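PDB 3KS6: glycerophosphoryl diester phosphodiesterase from Agrobacterium tumefaciens str. C58, which belongs to the glycerophosphoryl diester phosphodiesterase family, enzymes built on a TIM-barrel fold, and carries a bound magnesium ion. Local coordinates for residues S181-D193 with D206-K220. Sequence-based numbering, arbitrary orientation.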
# COMPACT_ATOMS: atom_id res chain seq x y z
N SER A 181 14.06 -14.16 2.17
CA SER A 181 13.47 -14.10 3.52
C SER A 181 12.21 -13.24 3.58
O SER A 181 12.00 -12.52 4.56
CB SER A 181 14.48 -13.60 4.57
OG SER A 181 15.61 -14.43 4.61
N ILE A 182 11.37 -13.37 2.55
CA ILE A 182 10.08 -12.68 2.47
C ILE A 182 9.04 -13.72 2.91
O ILE A 182 9.05 -14.85 2.42
CB ILE A 182 9.82 -12.13 1.01
CG1 ILE A 182 10.88 -11.05 0.66
CG2 ILE A 182 8.42 -11.56 0.85
CD1 ILE A 182 11.01 -10.75 -0.81
N HIS A 183 8.14 -13.32 3.79
CA HIS A 183 7.15 -14.21 4.39
C HIS A 183 5.74 -13.99 3.91
O HIS A 183 4.84 -14.73 4.33
CB HIS A 183 7.20 -14.08 5.90
CG HIS A 183 8.58 -14.25 6.44
ND1 HIS A 183 9.29 -15.42 6.29
CD2 HIS A 183 9.41 -13.38 7.07
CE1 HIS A 183 10.48 -15.28 6.84
NE2 HIS A 183 10.58 -14.05 7.31
N GLU A 184 5.54 -13.02 3.01
CA GLU A 184 4.23 -12.71 2.49
C GLU A 184 4.35 -12.08 1.11
O GLU A 184 5.26 -11.28 0.88
CB GLU A 184 3.54 -11.69 3.41
CG GLU A 184 2.15 -11.30 2.96
CD GLU A 184 1.36 -10.44 3.94
OE1 GLU A 184 1.76 -10.28 5.12
OE2 GLU A 184 0.31 -9.92 3.51
N ILE A 185 3.47 -12.48 0.18
CA ILE A 185 3.36 -11.83 -1.13
C ILE A 185 1.96 -11.26 -1.29
O ILE A 185 1.00 -11.72 -0.63
CB ILE A 185 3.72 -12.75 -2.35
CG1 ILE A 185 2.65 -13.83 -2.55
CG2 ILE A 185 5.09 -13.36 -2.14
CD1 ILE A 185 2.86 -14.74 -3.79
N GLY A 186 1.83 -10.27 -2.16
CA GLY A 186 0.53 -9.73 -2.54
C GLY A 186 0.45 -9.79 -4.05
O GLY A 186 1.37 -9.33 -4.71
N VAL A 187 -0.62 -10.39 -4.58
CA VAL A 187 -0.87 -10.45 -6.01
C VAL A 187 -2.13 -9.66 -6.37
O VAL A 187 -3.07 -9.49 -5.54
CB VAL A 187 -1.00 -11.96 -6.53
CG1 VAL A 187 0.21 -12.81 -6.05
CG2 VAL A 187 -2.31 -12.63 -6.08
N HIS A 188 -2.19 -9.18 -7.64
CA HIS A 188 -3.41 -8.57 -8.18
C HIS A 188 -4.56 -9.56 -8.00
O HIS A 188 -4.43 -10.73 -8.33
CB HIS A 188 -3.23 -8.27 -9.65
CG HIS A 188 -4.27 -7.35 -10.24
ND1 HIS A 188 -5.61 -7.67 -10.33
CD2 HIS A 188 -4.15 -6.11 -10.76
CE1 HIS A 188 -6.27 -6.66 -10.87
NE2 HIS A 188 -5.41 -5.70 -11.14
N ILE A 189 -5.71 -9.08 -7.52
CA ILE A 189 -6.87 -9.94 -7.27
C ILE A 189 -7.26 -10.76 -8.50
O ILE A 189 -7.66 -11.91 -8.38
CB ILE A 189 -8.09 -9.08 -6.75
CG1 ILE A 189 -9.27 -9.96 -6.30
CG2 ILE A 189 -8.53 -8.05 -7.78
CD1 ILE A 189 -8.91 -11.02 -5.32
N ASP A 190 -7.14 -10.17 -9.68
CA ASP A 190 -7.52 -10.87 -10.92
C ASP A 190 -6.59 -12.03 -11.27
O ASP A 190 -6.95 -12.83 -12.12
CB ASP A 190 -7.65 -9.92 -12.12
CG ASP A 190 -8.81 -8.92 -11.99
OD1 ASP A 190 -9.75 -9.15 -11.19
OD2 ASP A 190 -8.75 -7.91 -12.72
N THR A 191 -5.40 -12.11 -10.64
CA THR A 191 -4.49 -13.23 -10.79
C THR A 191 -4.55 -14.28 -9.67
O THR A 191 -3.88 -15.30 -9.71
CB THR A 191 -3.04 -12.74 -10.98
OG1 THR A 191 -2.52 -12.20 -9.75
CG2 THR A 191 -2.95 -11.71 -12.12
N ALA A 192 -5.39 -14.04 -8.67
CA ALA A 192 -5.52 -14.94 -7.55
C ALA A 192 -6.56 -15.99 -7.87
O ALA A 192 -7.53 -15.72 -8.59
CB ALA A 192 -5.97 -14.14 -6.29
N ASP A 193 -6.38 -17.15 -7.26
CA ASP A 193 -7.33 -18.23 -7.26
C ASP A 193 -6.93 -19.22 -6.18
O ASP A 193 -5.84 -19.10 -5.58
CB ASP A 193 -7.42 -18.86 -8.65
CG ASP A 193 -6.10 -19.36 -9.18
OD1 ASP A 193 -5.38 -20.04 -8.44
OD2 ASP A 193 -5.78 -19.08 -10.35
N ASP A 206 2.52 -16.13 3.63
CA ASP A 206 1.18 -15.56 3.73
C ASP A 206 0.76 -15.05 2.35
O ASP A 206 1.59 -14.73 1.51
CB ASP A 206 1.10 -14.40 4.72
CG ASP A 206 1.07 -14.84 6.18
OD1 ASP A 206 0.85 -16.03 6.44
OD2 ASP A 206 1.29 -13.98 7.05
N PHE A 207 -0.55 -14.98 2.13
CA PHE A 207 -1.10 -14.67 0.80
C PHE A 207 -2.18 -13.61 0.89
O PHE A 207 -3.21 -13.82 1.52
CB PHE A 207 -1.71 -15.94 0.15
CG PHE A 207 -2.25 -15.71 -1.27
CD1 PHE A 207 -1.40 -15.72 -2.38
CD2 PHE A 207 -3.60 -15.48 -1.48
CE1 PHE A 207 -1.88 -15.50 -3.66
CE2 PHE A 207 -4.10 -15.26 -2.77
CZ PHE A 207 -3.23 -15.25 -3.85
N GLY A 208 -1.97 -12.51 0.20
CA GLY A 208 -2.96 -11.46 0.09
C GLY A 208 -3.05 -10.86 -1.30
O GLY A 208 -2.34 -11.27 -2.22
N CYS A 209 -3.93 -9.87 -1.45
CA CYS A 209 -4.21 -9.30 -2.75
C CYS A 209 -4.26 -7.78 -2.78
O CYS A 209 -4.25 -7.09 -1.73
CB CYS A 209 -5.52 -9.89 -3.35
SG CYS A 209 -5.55 -11.67 -3.41
N TRP A 210 -4.26 -7.25 -3.99
CA TRP A 210 -4.40 -5.82 -4.22
C TRP A 210 -5.23 -5.60 -5.50
O TRP A 210 -5.54 -6.55 -6.24
CB TRP A 210 -3.03 -5.09 -4.27
CG TRP A 210 -1.98 -5.75 -5.10
CD1 TRP A 210 -1.15 -6.71 -4.71
CD2 TRP A 210 -1.66 -5.46 -6.48
NE1 TRP A 210 -0.32 -7.08 -5.75
CE2 TRP A 210 -0.61 -6.31 -6.84
CE3 TRP A 210 -2.15 -4.55 -7.42
CZ2 TRP A 210 -0.07 -6.31 -8.12
CZ3 TRP A 210 -1.60 -4.54 -8.68
CH2 TRP A 210 -0.57 -5.41 -9.02
N ALA A 211 -5.67 -4.38 -5.65
CA ALA A 211 -6.51 -3.92 -6.78
C ALA A 211 -7.94 -4.46 -6.75
O ALA A 211 -8.55 -4.61 -7.80
CB ALA A 211 -5.83 -4.17 -8.17
N ALA A 212 -8.46 -4.73 -5.55
CA ALA A 212 -9.82 -5.28 -5.37
C ALA A 212 -10.79 -4.11 -5.24
O ALA A 212 -11.17 -3.74 -4.14
CB ALA A 212 -9.89 -6.15 -4.19
N HIS A 213 -11.18 -3.54 -6.36
CA HIS A 213 -11.97 -2.30 -6.38
C HIS A 213 -13.47 -2.46 -6.65
O HIS A 213 -14.25 -1.56 -6.29
CB HIS A 213 -11.37 -1.35 -7.40
CG HIS A 213 -9.91 -1.11 -7.22
ND1 HIS A 213 -9.32 -0.93 -5.99
CD2 HIS A 213 -8.92 -1.03 -8.13
CE1 HIS A 213 -8.03 -0.72 -6.14
NE2 HIS A 213 -7.75 -0.78 -7.44
N THR A 214 -13.89 -3.60 -7.19
CA THR A 214 -15.31 -3.88 -7.50
C THR A 214 -15.94 -4.92 -6.56
O THR A 214 -15.22 -5.69 -5.91
CB THR A 214 -15.44 -4.45 -8.94
OG1 THR A 214 -14.92 -5.78 -8.97
CG2 THR A 214 -14.67 -3.58 -9.97
N PRO A 215 -17.28 -4.98 -6.50
CA PRO A 215 -17.90 -5.97 -5.66
C PRO A 215 -17.49 -7.38 -5.93
O PRO A 215 -17.31 -8.13 -4.97
CB PRO A 215 -19.41 -5.80 -5.97
CG PRO A 215 -19.54 -4.41 -6.38
CD PRO A 215 -18.28 -4.09 -7.12
N SER A 216 -17.36 -7.75 -7.20
CA SER A 216 -16.98 -9.12 -7.54
C SER A 216 -15.55 -9.42 -7.03
O SER A 216 -15.29 -10.51 -6.53
CB SER A 216 -17.08 -9.39 -9.05
OG SER A 216 -16.50 -8.33 -9.78
N GLN A 217 -14.66 -8.47 -7.21
CA GLN A 217 -13.26 -8.63 -6.77
C GLN A 217 -13.14 -8.71 -5.25
O GLN A 217 -12.44 -9.53 -4.71
CB GLN A 217 -12.43 -7.46 -7.27
CG GLN A 217 -12.08 -7.56 -8.72
CD GLN A 217 -11.42 -6.32 -9.22
OE1 GLN A 217 -11.73 -5.20 -8.78
NE2 GLN A 217 -10.50 -6.50 -10.17
N ILE A 218 -13.83 -7.79 -4.57
CA ILE A 218 -13.90 -7.81 -3.12
C ILE A 218 -14.48 -9.13 -2.61
O ILE A 218 -13.90 -9.75 -1.73
CB ILE A 218 -14.72 -6.61 -2.58
CG1 ILE A 218 -14.00 -5.27 -2.86
CG2 ILE A 218 -15.00 -6.80 -1.06
CD1 ILE A 218 -14.88 -4.03 -2.70
N THR A 219 -15.59 -9.57 -3.21
CA THR A 219 -16.22 -10.83 -2.78
C THR A 219 -15.32 -12.03 -3.07
O THR A 219 -15.24 -12.98 -2.30
CB THR A 219 -17.61 -11.00 -3.47
OG1 THR A 219 -18.49 -9.97 -3.01
CG2 THR A 219 -18.17 -12.37 -3.17
N LYS A 220 -14.56 -11.98 -4.17
CA LYS A 220 -13.63 -13.06 -4.47
C LYS A 220 -12.57 -13.15 -3.37
O LYS A 220 -12.25 -14.23 -2.89
CB LYS A 220 -12.98 -12.83 -5.83
CG LYS A 220 -11.86 -13.76 -6.17
CD LYS A 220 -11.30 -13.37 -7.53
CE LYS A 220 -10.13 -14.23 -7.90
NZ LYS A 220 -9.63 -13.85 -9.26
O HOH W 1 -10.82 -11.28 -10.14
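Trp210 and His188 meet at the C-terminal ends of two neighbouring parallel strands, 184-188 and 206-210, which helix 194-202 joins into a beta-alpha-beta unit of the TIM barrel. With CG lodged between its backbone N and carbonyl carbon (chi1 46°), the indole lies back across the neighbouring strand. Its NE1 donates to Gly186 O over 3.0 Å; the oxygen lies in the indole plane, but the N-H arrives from above the carbonyl plane, away from the lone pairs. One indole face covers the peptide between Val187 and His188, and the imidazole of His188 turns an edge to the six-membered ring in an offset edge-to-face pair, planes at 64°. Ala211 CB sits over a face of that imidazole, 3.6 Å from its centroid, while Asp190 N donates in the ring plane to His188 ND1 and fixes the ring's rotation.

On the face that carries Ile185, Val187, Phe207 and Cys209, turned toward helix 194-202, Val187 CG2 reaches Phe207 CZ at 3.6 Å, and Ala192 CB touches both the edge of the Phe207 ring and Cys209 SG; Leu196, Met197 and Val200 of helix 194-202 cover the phenyl group. At the strands' N-terminal ends, the carboxylates of Glu184 and Asp206 both form salt bridges with Lys227, which probably offsets their mutual repulsion.

Farther out, helix 215-224 grips the turn after strand 184-188. Gln217 NE2 donates almost straight to Asp190 OD1 (2.9 Å), while its OE1 accepts from the backbone N of His213 and Thr214. The fully extended Lys220 bridges two carbonyls, NZ lying 2.9 Å from both Ile189 O and Ala192 O, and a water links NZ to Asp190 OD1.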